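Local coordinates for protein LacI family transcription regulator (Bifidobacterium animalis subsp. lactis, PDB 4O5A) that probably regulates transcription as a LacI-family DNA-binding repressor or activator whose periplasmic-binding-protein-like core likely senses a small effector, at residues 119-124 / 145-150; 155-160 / 312-317; 174-179 / 210-215; 263-268 / 273-278. All coordinates share one frame; numbering follows the deposited sequence.

Interaction 1. Residues 119-124 / 145-150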
# COMPACT_ATOMS: atom_id res chain seq x y z
N SER A 119 -12.28 -18.70 13.50
CA SER A 119 -13.17 -19.63 12.81
C SER A 119 -12.58 -20.13 11.48
O SER A 119 -12.65 -21.32 11.18
CB SER A 119 -14.54 -18.99 12.59
OG SER A 119 -15.40 -19.89 11.92
N ILE A 120 -11.99 -19.24 10.70
CA ILE A 120 -11.38 -19.63 9.44
C ILE A 120 -10.19 -20.57 9.68
O ILE A 120 -10.04 -21.58 8.99
CB ILE A 120 -10.93 -18.40 8.63
CG1 ILE A 120 -12.16 -17.58 8.21
CG2 ILE A 120 -10.11 -18.82 7.41
CD1 ILE A 120 -11.83 -16.18 7.70
N LEU A 121 -9.37 -20.23 10.67
CA LEU A 121 -8.20 -21.02 11.00
C LEU A 121 -8.61 -22.42 11.46
O LEU A 121 -7.98 -23.41 11.10
CB LEU A 121 -7.40 -20.33 12.11
CG LEU A 121 -6.72 -19.02 11.73
CD1 LEU A 121 -5.96 -18.44 12.92
CD2 LEU A 121 -5.79 -19.20 10.53
N GLU A 122 -9.68 -22.49 12.25
CA GLU A 122 -10.17 -23.78 12.73
C GLU A 122 -10.62 -24.64 11.56
O GLU A 122 -10.44 -25.86 11.57
CB GLU A 122 -11.29 -23.58 13.75
CG GLU A 122 -10.79 -23.03 15.09
CD GLU A 122 -11.91 -22.61 16.03
OE1 GLU A 122 -13.02 -22.28 15.54
OE2 GLU A 122 -11.68 -22.62 17.26
N ASP A 123 -11.19 -24.01 10.54
CA ASP A 123 -11.66 -24.73 9.36
C ASP A 123 -10.47 -25.29 8.59
O ASP A 123 -10.48 -26.45 8.17
CB ASP A 123 -12.50 -23.81 8.47
CG ASP A 123 -12.85 -24.45 7.14
OD1 ASP A 123 -13.72 -25.35 7.11
OD2 ASP A 123 -12.26 -24.05 6.11
N TRP A 124 -9.44 -24.46 8.42
CA TRP A 124 -8.24 -24.86 7.70
C TRP A 124 -7.56 -26.02 8.40
O TRP A 124 -7.09 -26.96 7.76
CB TRP A 124 -7.29 -23.67 7.58
CG TRP A 124 -7.63 -22.77 6.45
CD1 TRP A 124 -8.56 -22.99 5.47
CD2 TRP A 124 -7.04 -21.49 6.16
NE1 TRP A 124 -8.59 -21.92 4.59
CE2 TRP A 124 -7.66 -21.00 4.99
CE3 TRP A 124 -6.05 -20.72 6.78
CZ2 TRP A 124 -7.32 -19.76 4.43
CZ3 TRP A 124 -5.72 -19.50 6.22
CH2 TRP A 124 -6.35 -19.03 5.06
N ILE A 145 -2.85 -18.12 19.71
CA ILE A 145 -1.76 -18.87 20.31
C ILE A 145 -2.29 -20.17 20.89
O ILE A 145 -1.76 -21.25 20.63
CB ILE A 145 -1.03 -18.07 21.40
CG1 ILE A 145 -0.56 -16.71 20.86
CG2 ILE A 145 0.15 -18.86 21.97
CD1 ILE A 145 0.33 -16.82 19.64
N GLU A 146 -3.37 -20.07 21.67
CA GLU A 146 -4.00 -21.23 22.28
C GLU A 146 -4.50 -22.22 21.22
O GLU A 146 -4.39 -23.43 21.40
CB GLU A 146 -5.15 -20.82 23.20
N LEU A 147 -5.05 -21.69 20.13
CA LEU A 147 -5.52 -22.52 19.03
C LEU A 147 -4.37 -23.33 18.43
O LEU A 147 -4.49 -24.54 18.23
CB LEU A 147 -6.18 -21.66 17.94
CG LEU A 147 -6.65 -22.35 16.66
CD1 LEU A 147 -7.69 -23.42 16.97
CD2 LEU A 147 -7.22 -21.34 15.67
N MSE A 148 -3.25 -22.66 18.17
CA MSE A 148 -2.10 -23.33 17.57
C MSE A 148 -1.50 -24.36 18.51
O MSE A 148 -1.09 -25.45 18.09
CB MSE A 148 -1.02 -22.34 17.13
CG MSE A 148 -1.42 -21.34 16.06
SE MSE A 148 -2.65 -22.04 14.72
CE MSE A 148 -1.65 -23.55 14.05
N LYS A 149 -1.43 -24.03 19.80
CA LYS A 149 -0.81 -24.92 20.77
C LYS A 149 -1.63 -26.19 20.95
O LYS A 149 -1.08 -27.27 21.19
CB LYS A 149 -0.59 -24.20 22.10
CG LYS A 149 0.43 -23.07 22.01
CD LYS A 149 1.42 -23.09 23.16
CE LYS A 149 0.98 -22.24 24.34
NZ LYS A 149 2.01 -22.23 25.43
N ASN A 150 -2.95 -26.06 20.81
CA ASN A 150 -3.85 -27.21 20.89
C ASN A 150 -3.89 -27.99 19.57
O ASN A 150 -4.51 -29.05 19.49
CB ASN A 150 -5.26 -26.76 21.31
CG ASN A 150 -5.28 -26.07 22.66
OD1 ASN A 150 -4.30 -26.09 23.41
ND2 ASN A 150 -6.41 -25.45 22.99
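Leu-147 reaches across from helix 143-149 and packs against Leu-121 and Glu-122 on helix 116-127. Its CB is directed at the other helix. CG stands anti to the backbone N (chi1 176°), which carries both methyls toward helix 116-127. There the two branches part. CD1 lies against the aliphatic stem of Glu-122, 3.6 Å from Glu-122 CG. The same methyl is 4.1 Å from Glu-122 OE2, so the carboxylate passes close by it without any polar bond. CD2 turns to the buried side and meets Leu-121 CB at 3.7 Å. It is also 4.0 Å from Glu-122 CG, which therefore touches both methyls. No hydrogen bond joins the two segments, and the contact is one of dispersion. With an alanine at Leu-147 both methyls are lost, which is likely to open a gap between the helices and leave the stem of Glu-122 and CB of Leu-121 without their apolar mate on helix 143-149. Below this layer Leu-121 rests on Leu-133 and Val-74. Selenomethionine Met-148 packs on Leu-133 and Leu-135. Both helices thus lie on one face of the parallel sheet that contains strands 70-76 and 132-135. Helix 116-127 links strands 105-111 and 132-135, and helix 143-149 links 132-135 and 156-160. Such successive beta-alpha-beta crossovers, with their helices side by side on one face, are typical of the N-terminal subdomain of the periplasmic-binding-protein fold.

Interaction 2. Residues 155-160 / 312-317; sequences PCLALA and AQLMLK. With SO4 (sulfate ion), chain E.
Leu-157 and selenomethionine Met-315 hold helix 304-320 against strand 156-160 in the three-layer alpha/beta/alpha N-terminal subdomain of a periplasmic-binding-protein-like core. The helix comes late in the chain, after strands 193-197 to 298-301 of the other subdomain, and returns to pack on this earlier strand. The side chains of Leu-157 and Met-315 meet at about a right angle. Leu-157 CB sits 3.6 Å from Met-315 CG, and the backbones come close, with CA of Leu-157 and CA of Met-315 6.4 Å apart. Leu-157 has its CG anti to the backbone N (chi1 176°). This sends CD2 over the helix surface, 4.0 Å from Met-315 CG and 4.2 Å from Leu-314 CB. Against Leu-314 the crossing is skewed rather than square. The stem of Met-315 does the touching, and the chain bends about its CG-SE bond (chi3 -69°), which sets the direction of CE. Met-315 also packs on Leu-134 of the neighbouring strand 132-135 and on Leu-95 of helix 88-99, which lies beside helix 304-320. The three residues of the contact are buried, and no hydrogen bond crosses between the segments. Gln-313 extends from the helix to a sulfate ion, probably from the crystallisation liquor, which Arg-309 NE also binds. Gln-313 NE2 donates to sulfate O2 over 3.1 Å, with a fairly straight N-H...O angle of 161°.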
# COMPACT_ATOMS: atom_id res chain seq x y z
N PRO A 155 1.71 -26.80 11.22
CA PRO A 155 2.82 -25.85 11.31
C PRO A 155 2.33 -24.41 11.29
O PRO A 155 1.42 -24.06 10.54
CB PRO A 155 3.62 -26.13 10.04
CG PRO A 155 3.38 -27.61 9.78
CD PRO A 155 1.92 -27.81 10.16
N CYS A 156 2.93 -23.57 12.14
CA CYS A 156 2.66 -22.15 12.06
C CYS A 156 3.89 -21.34 12.40
O CYS A 156 4.84 -21.84 13.01
CB CYS A 156 1.50 -21.75 12.97
SG CYS A 156 1.87 -21.95 14.72
N LEU A 157 3.86 -20.07 12.01
CA LEU A 157 4.92 -19.13 12.29
C LEU A 157 4.29 -17.78 12.61
O LEU A 157 3.41 -17.32 11.89
CB LEU A 157 5.84 -18.98 11.09
CG LEU A 157 6.95 -17.94 11.22
CD1 LEU A 157 8.08 -18.49 12.06
CD2 LEU A 157 7.45 -17.53 9.85
N ALA A 158 4.75 -17.17 13.70
CA ALA A 158 4.26 -15.85 14.07
C ALA A 158 5.31 -14.78 13.76
O ALA A 158 6.51 -15.00 13.92
CB ALA A 158 3.89 -15.82 15.54
N LEU A 159 4.84 -13.62 13.30
CA LEU A 159 5.73 -12.47 13.15
C LEU A 159 5.42 -11.48 14.26
O LEU A 159 4.45 -10.71 14.18
CB LEU A 159 5.55 -11.81 11.78
CG LEU A 159 6.44 -12.33 10.64
CD1 LEU A 159 6.32 -13.84 10.47
CD2 LEU A 159 6.11 -11.62 9.33
N ALA A 160 6.23 -11.52 15.32
CA ALA A 160 5.96 -10.70 16.50
C ALA A 160 7.20 -10.61 17.39
O ALA A 160 8.23 -11.21 17.09
CB ALA A 160 4.82 -11.30 17.29
N ALA A 312 8.59 -17.27 4.74
CA ALA A 312 8.22 -18.38 3.86
C ALA A 312 9.23 -19.52 3.99
O ALA A 312 8.86 -20.70 4.09
CB ALA A 312 8.12 -17.90 2.43
N GLN A 313 10.51 -19.19 4.01
CA GLN A 313 11.54 -20.22 4.14
C GLN A 313 11.38 -20.98 5.45
O GLN A 313 11.55 -22.19 5.49
CB GLN A 313 12.94 -19.61 4.04
CG GLN A 313 13.22 -19.02 2.66
CD GLN A 313 14.53 -18.26 2.60
OE1 GLN A 313 14.90 -17.57 3.55
NE2 GLN A 313 15.23 -18.38 1.48
N LEU A 314 11.05 -20.26 6.52
CA LEU A 314 10.92 -20.89 7.83
C LEU A 314 9.71 -21.82 7.88
O LEU A 314 9.77 -22.90 8.46
CB LEU A 314 10.82 -19.83 8.93
CG LEU A 314 12.11 -19.04 9.17
CD1 LEU A 314 11.87 -17.95 10.22
CD2 LEU A 314 13.24 -19.97 9.61
N MSE A 315 8.61 -21.40 7.27
CA MSE A 315 7.42 -22.24 7.27
C MSE A 315 7.67 -23.47 6.44
O MSE A 315 7.21 -24.55 6.80
CB MSE A 315 6.19 -21.48 6.79
CG MSE A 315 5.68 -20.48 7.82
SE MSE A 315 4.06 -19.57 7.24
CE MSE A 315 4.79 -18.48 5.82
N LEU A 316 8.39 -23.33 5.33
CA LEU A 316 8.74 -24.50 4.51
C LEU A 316 9.61 -25.49 5.27
O LEU A 316 9.47 -26.71 5.11
CB LEU A 316 9.43 -24.05 3.22
CG LEU A 316 8.43 -23.46 2.23
CD1 LEU A 316 9.13 -22.71 1.10
CD2 LEU A 316 7.56 -24.58 1.68
N LYS A 317 10.52 -24.99 6.10
CA LYS A 317 11.31 -25.86 6.96
C LYS A 317 10.43 -26.64 7.92
O LYS A 317 10.59 -27.83 8.09
CB LYS A 317 12.35 -25.06 7.76
CG LYS A 317 13.55 -24.57 6.97
CD LYS A 317 14.60 -24.03 7.93
CE LYS A 317 15.57 -23.07 7.25
NZ LYS A 317 16.56 -23.75 6.36
S SO4 E . 18.37 -16.19 0.65
O1 SO4 E . 19.65 -15.65 1.07
O2 SO4 E . 18.19 -17.52 1.22
O3 SO4 E . 17.30 -15.29 1.08
O4 SO4 E . 18.35 -16.29 -0.80

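Interaction 3. Residues 174-179 / 210-215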
# COMPACT_ATOMS: atom_id res chain seq x y z
N ASP A 174 12.37 -6.43 16.66
CA ASP A 174 13.03 -5.87 17.83
C ASP A 174 12.69 -4.39 17.96
O ASP A 174 13.53 -3.53 17.70
CB ASP A 174 14.55 -6.07 17.77
CG ASP A 174 15.22 -5.95 19.14
OD1 ASP A 174 14.65 -5.34 20.07
OD2 ASP A 174 16.35 -6.48 19.28
N ASP A 175 11.47 -4.11 18.38
CA ASP A 175 11.06 -2.72 18.54
C ASP A 175 11.88 -1.96 19.59
O ASP A 175 12.08 -0.77 19.45
CB ASP A 175 9.57 -2.62 18.86
CG ASP A 175 8.68 -2.89 17.65
OD1 ASP A 175 9.21 -2.89 16.52
OD2 ASP A 175 7.47 -3.09 17.83
N ALA A 176 12.32 -2.64 20.64
CA ALA A 176 13.14 -1.97 21.66
C ALA A 176 14.46 -1.48 21.08
O ALA A 176 14.90 -0.36 21.38
CB ALA A 176 13.38 -2.88 22.85
N ALA A 177 15.09 -2.31 20.26
CA ALA A 177 16.32 -1.91 19.55
C ALA A 177 16.08 -0.70 18.66
O ALA A 177 16.82 0.29 18.71
CB ALA A 177 16.88 -3.08 18.72
N ALA A 178 15.06 -0.79 17.81
CA ALA A 178 14.70 0.31 16.93
C ALA A 178 14.44 1.61 17.72
O ALA A 178 14.83 2.70 17.28
CB ALA A 178 13.49 -0.06 16.10
N SER A 179 13.77 1.48 18.86
CA SER A 179 13.48 2.64 19.71
C SER A 179 14.78 3.32 20.11
O SER A 179 14.90 4.55 20.03
CB SER A 179 12.72 2.22 20.97
OG SER A 179 11.46 1.65 20.65
N ASP A 210 6.41 1.40 24.42
CA ASP A 210 6.31 2.41 25.48
C ASP A 210 7.36 2.16 26.55
O ASP A 210 7.97 3.11 27.04
CB ASP A 210 4.91 2.43 26.10
CG ASP A 210 4.81 3.39 27.28
OD1 ASP A 210 4.93 4.61 27.06
OD2 ASP A 210 4.62 2.92 28.42
N ALA A 211 7.58 0.90 26.90
CA ALA A 211 8.58 0.58 27.92
C ALA A 211 9.98 0.98 27.46
O ALA A 211 10.76 1.53 28.24
CB ALA A 211 8.53 -0.90 28.29
N ALA A 212 10.29 0.70 26.20
CA ALA A 212 11.59 1.06 25.64
C ALA A 212 11.77 2.58 25.60
O ALA A 212 12.82 3.08 26.02
CB ALA A 212 11.77 0.46 24.25
N PHE A 213 10.78 3.30 25.10
CA PHE A 213 10.87 4.76 25.06
C PHE A 213 11.00 5.38 26.45
O PHE A 213 11.81 6.28 26.66
CB PHE A 213 9.70 5.37 24.27
CG PHE A 213 10.03 5.64 22.84
CD1 PHE A 213 10.07 4.61 21.92
CD2 PHE A 213 10.35 6.92 22.41
CE1 PHE A 213 10.41 4.84 20.60
CE2 PHE A 213 10.69 7.16 21.09
CZ PHE A 213 10.72 6.12 20.18
N SER A 214 10.20 4.90 27.39
CA SER A 214 10.28 5.42 28.75
C SER A 214 11.64 5.17 29.37
O SER A 214 12.21 6.07 29.98
CB SER A 214 9.17 4.83 29.62
OG SER A 214 7.90 5.22 29.13
N GLU A 215 12.17 3.96 29.23
CA GLU A 215 13.44 3.65 29.87
C GLU A 215 14.60 4.45 29.28
O GLU A 215 15.41 5.03 30.02
CB GLU A 215 13.77 2.16 29.78
CG GLU A 215 15.16 1.84 30.32
CD GLU A 215 15.58 0.41 30.05
OE1 GLU A 215 16.17 0.15 28.98
OE2 GLU A 215 15.33 -0.45 30.93
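Ser-179 and Ala-176, on helix 175-188, meet Phe-213 and Ala-212 on helix 206-219. Ser-179 OG lies 3.4 Å from Phe-213 CE1, and Ser-179 CB is almost as near. The hydroxyl comes to the ring obliquely. Ala-212 CB touches both Ala-176 and Ser-179, 3.8 Å from Ala-176 CA and from Ser-179 OG. Where the two alanines meet, the backbones come close: CA of Ala-176 and CA of Ala-212 are 5.2 Å apart. The axes of the short segments 175-179 and 210-215 approach to 8.8 Å and cross at -33°. What positions the hydroxyl is its own helix. OG is anti to the carbonyl carbon (chi1 -62°) and donates to Asp-175 O over 2.8 Å. Ser-179 N reaches the same oxygen from the opposite face of the carbonyl plane, so two donors grip it. Replacing Ser-179 by an alanine takes OG away, and would probably leave Asp-175 O with its backbone donor alone and the Phe-213 ring touched from this helix by a methyl only. Further out, the helix start is fixed by Asp-174 at the N-cap, where OD1 accepts from Ala-177 N at 3.1 Å from above the carboxylate plane. Asp-175 forms a salt bridge with Arg-209. Phe-213 makes a cation-pi contact with Arg-196, and Trp-284 touches Asp-175, Ser-179 and Phe-213. The two helices come just before and just after strand 193-197. This close packing of small residues beside a phenylalanine ring joins successive helices of the C-terminal subdomain, probably near the interdomain cleft where LacI-family proteins bind effectors.

Interaction 4. Residues 263-268 / 273-278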
# COMPACT_ATOMS: atom_id res chain seq x y z
N ALA A 263 1.42 14.08 7.69
CA ALA A 263 0.34 14.96 8.15
C ALA A 263 0.85 15.93 9.21
O ALA A 263 0.49 17.11 9.22
CB ALA A 263 -0.83 14.12 8.70
N GLY A 264 1.70 15.42 10.09
CA GLY A 264 2.34 16.23 11.12
C GLY A 264 3.30 17.26 10.57
O GLY A 264 3.34 18.41 11.02
N GLU A 265 4.08 16.87 9.57
CA GLU A 265 4.97 17.84 8.91
C GLU A 265 4.15 18.97 8.27
O GLU A 265 4.53 20.14 8.34
CB GLU A 265 5.82 17.13 7.86
CG GLU A 265 6.88 17.99 7.21
CD GLU A 265 7.58 17.23 6.10
OE1 GLU A 265 6.90 16.89 5.11
OE2 GLU A 265 8.80 16.96 6.21
N SER A 266 3.04 18.62 7.64
CA SER A 266 2.18 19.62 7.02
C SER A 266 1.57 20.55 8.07
O SER A 266 1.48 21.77 7.86
CB SER A 266 1.09 18.97 6.16
OG SER A 266 1.68 18.19 5.13
N VAL A 267 1.17 19.99 9.21
CA VAL A 267 0.67 20.81 10.33
C VAL A 267 1.73 21.80 10.79
O VAL A 267 1.43 22.98 10.98
CB VAL A 267 0.22 19.93 11.54
CG1 VAL A 267 0.17 20.77 12.83
CG2 VAL A 267 -1.15 19.32 11.26
N ALA A 268 2.95 21.33 10.97
CA ALA A 268 4.03 22.22 11.40
C ALA A 268 4.23 23.35 10.39
O ALA A 268 4.35 24.52 10.77
CB ALA A 268 5.31 21.44 11.61
N VAL A 273 6.03 26.41 12.07
CA VAL A 273 7.08 25.67 12.76
C VAL A 273 7.93 24.96 11.71
O VAL A 273 7.48 24.01 11.08
CB VAL A 273 6.45 24.66 13.73
CG1 VAL A 273 7.52 23.79 14.38
CG2 VAL A 273 5.64 25.41 14.78
N ARG A 274 9.16 25.44 11.53
CA ARG A 274 10.05 24.92 10.49
C ARG A 274 10.54 23.51 10.78
O ARG A 274 10.95 23.19 11.89
CB ARG A 274 11.27 25.84 10.33
CG ARG A 274 10.92 27.24 9.85
CD ARG A 274 12.15 28.12 9.88
NE ARG A 274 12.65 28.28 11.25
CZ ARG A 274 13.85 28.76 11.56
NH1 ARG A 274 14.69 29.13 10.60
NH2 ARG A 274 14.21 28.87 12.83
N VAL A 275 10.49 22.65 9.75
CA VAL A 275 11.09 21.32 9.83
C VAL A 275 12.30 21.34 8.90
O VAL A 275 12.15 21.57 7.70
CB VAL A 275 10.09 20.24 9.38
CG1 VAL A 275 10.75 18.85 9.33
CG2 VAL A 275 8.88 20.22 10.31
N PRO A 276 13.51 21.08 9.42
CA PRO A 276 13.78 20.59 10.78
C PRO A 276 14.26 21.68 11.74
O PRO A 276 14.59 21.34 12.88
CB PRO A 276 14.92 19.62 10.54
CG PRO A 276 15.74 20.34 9.49
CD PRO A 276 14.73 21.05 8.60
N GLU A 277 14.33 22.94 11.31
CA GLU A 277 14.94 23.99 12.16
C GLU A 277 14.29 24.15 13.54
O GLU A 277 14.98 24.40 14.54
CB GLU A 277 14.98 25.33 11.43
CG GLU A 277 15.92 25.36 10.23
CD GLU A 277 15.26 24.90 8.95
OE1 GLU A 277 14.17 24.27 9.00
OE2 GLU A 277 15.84 25.17 7.87
N ASP A 278 12.97 24.04 13.59
CA ASP A 278 12.23 24.21 14.84
C ASP A 278 11.74 22.86 15.38
O ASP A 278 11.52 22.72 16.57
CB ASP A 278 11.03 25.15 14.65
CG ASP A 278 11.44 26.57 14.25
OD1 ASP A 278 12.47 27.06 14.76
OD2 ASP A 278 10.71 27.19 13.44
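Ala-268 O accepts from Val-273 N over 2.8 Å, a short backbone bond and the one hydrogen bond between the two segments. It is bent (N-H...O angle 138°), and the donor is tilted 32° from the carbonyl plane. The bond spans five residues at the end of helix 258-271. The same two residues also touch through carbon, with Ala-268 CB 4.0 Å from Val-273 CB. A bond of this span with an apolar pair beside it is consistent with a Schellman motif. Val-275 turns back to the helix as well. Its CG2 is 4.0 Å from Ala-268 CB, so the alanine methyl is shared by two valines. CG1 of Val-275, anti to the backbone N, lies 4.1 Å from Glu-265 OE2, and the two side chains are roughly perpendicular. The buried carboxylate of Glu-265 has its other oxygen, OE1, bonded to His-294 N. Arg-274 points away from the helix and ties the returning chain to itself. Its backbone N donates to Asp-278 OD2 at 3.0 Å. In one of two modelled conformers its side chain adds a side-on salt bridge, with NE bonded to OD2 of Asp-278 at 3.1 Å and NH2 to OD1. N and NE then grip OD2 from the same face of the carboxylate plane. A cis peptide bond precedes Pro-276. On the helix, Ser-266 OG bonds to Ala-292 O of the second subunit, so this region lies by the dimer interface. The arrangement is the helix-to-strand turn of a beta-alpha-beta unit, leading from helix 258-271 into strand 280-284 of the C-terminal subdomain.

How the interactions relate
Interactions 1 and 2 belong to the N-terminal subdomain, interactions 3 and 4 to the C-terminal one. The helices of interaction 1 lie on one face of a parallel sheet and helix 304-320 of interaction 2 on the other. Their centres are about 15 Å apart, and they touch where Met-148 CG meets Cys-156 SG at 3.6 Å. Interactions 3 and 4 are about 24 Å apart between centres and do not touch. Interactions 1 and 4 are the most distant, about 46 Å between centres. Along the chain, interaction 1 comes first, and interaction 2 then brackets interactions 3 and 4. The chain passes into the C-terminal subdomain, returns with helix 304-320, and crosses once more to strand 333-335, as expected for this fold.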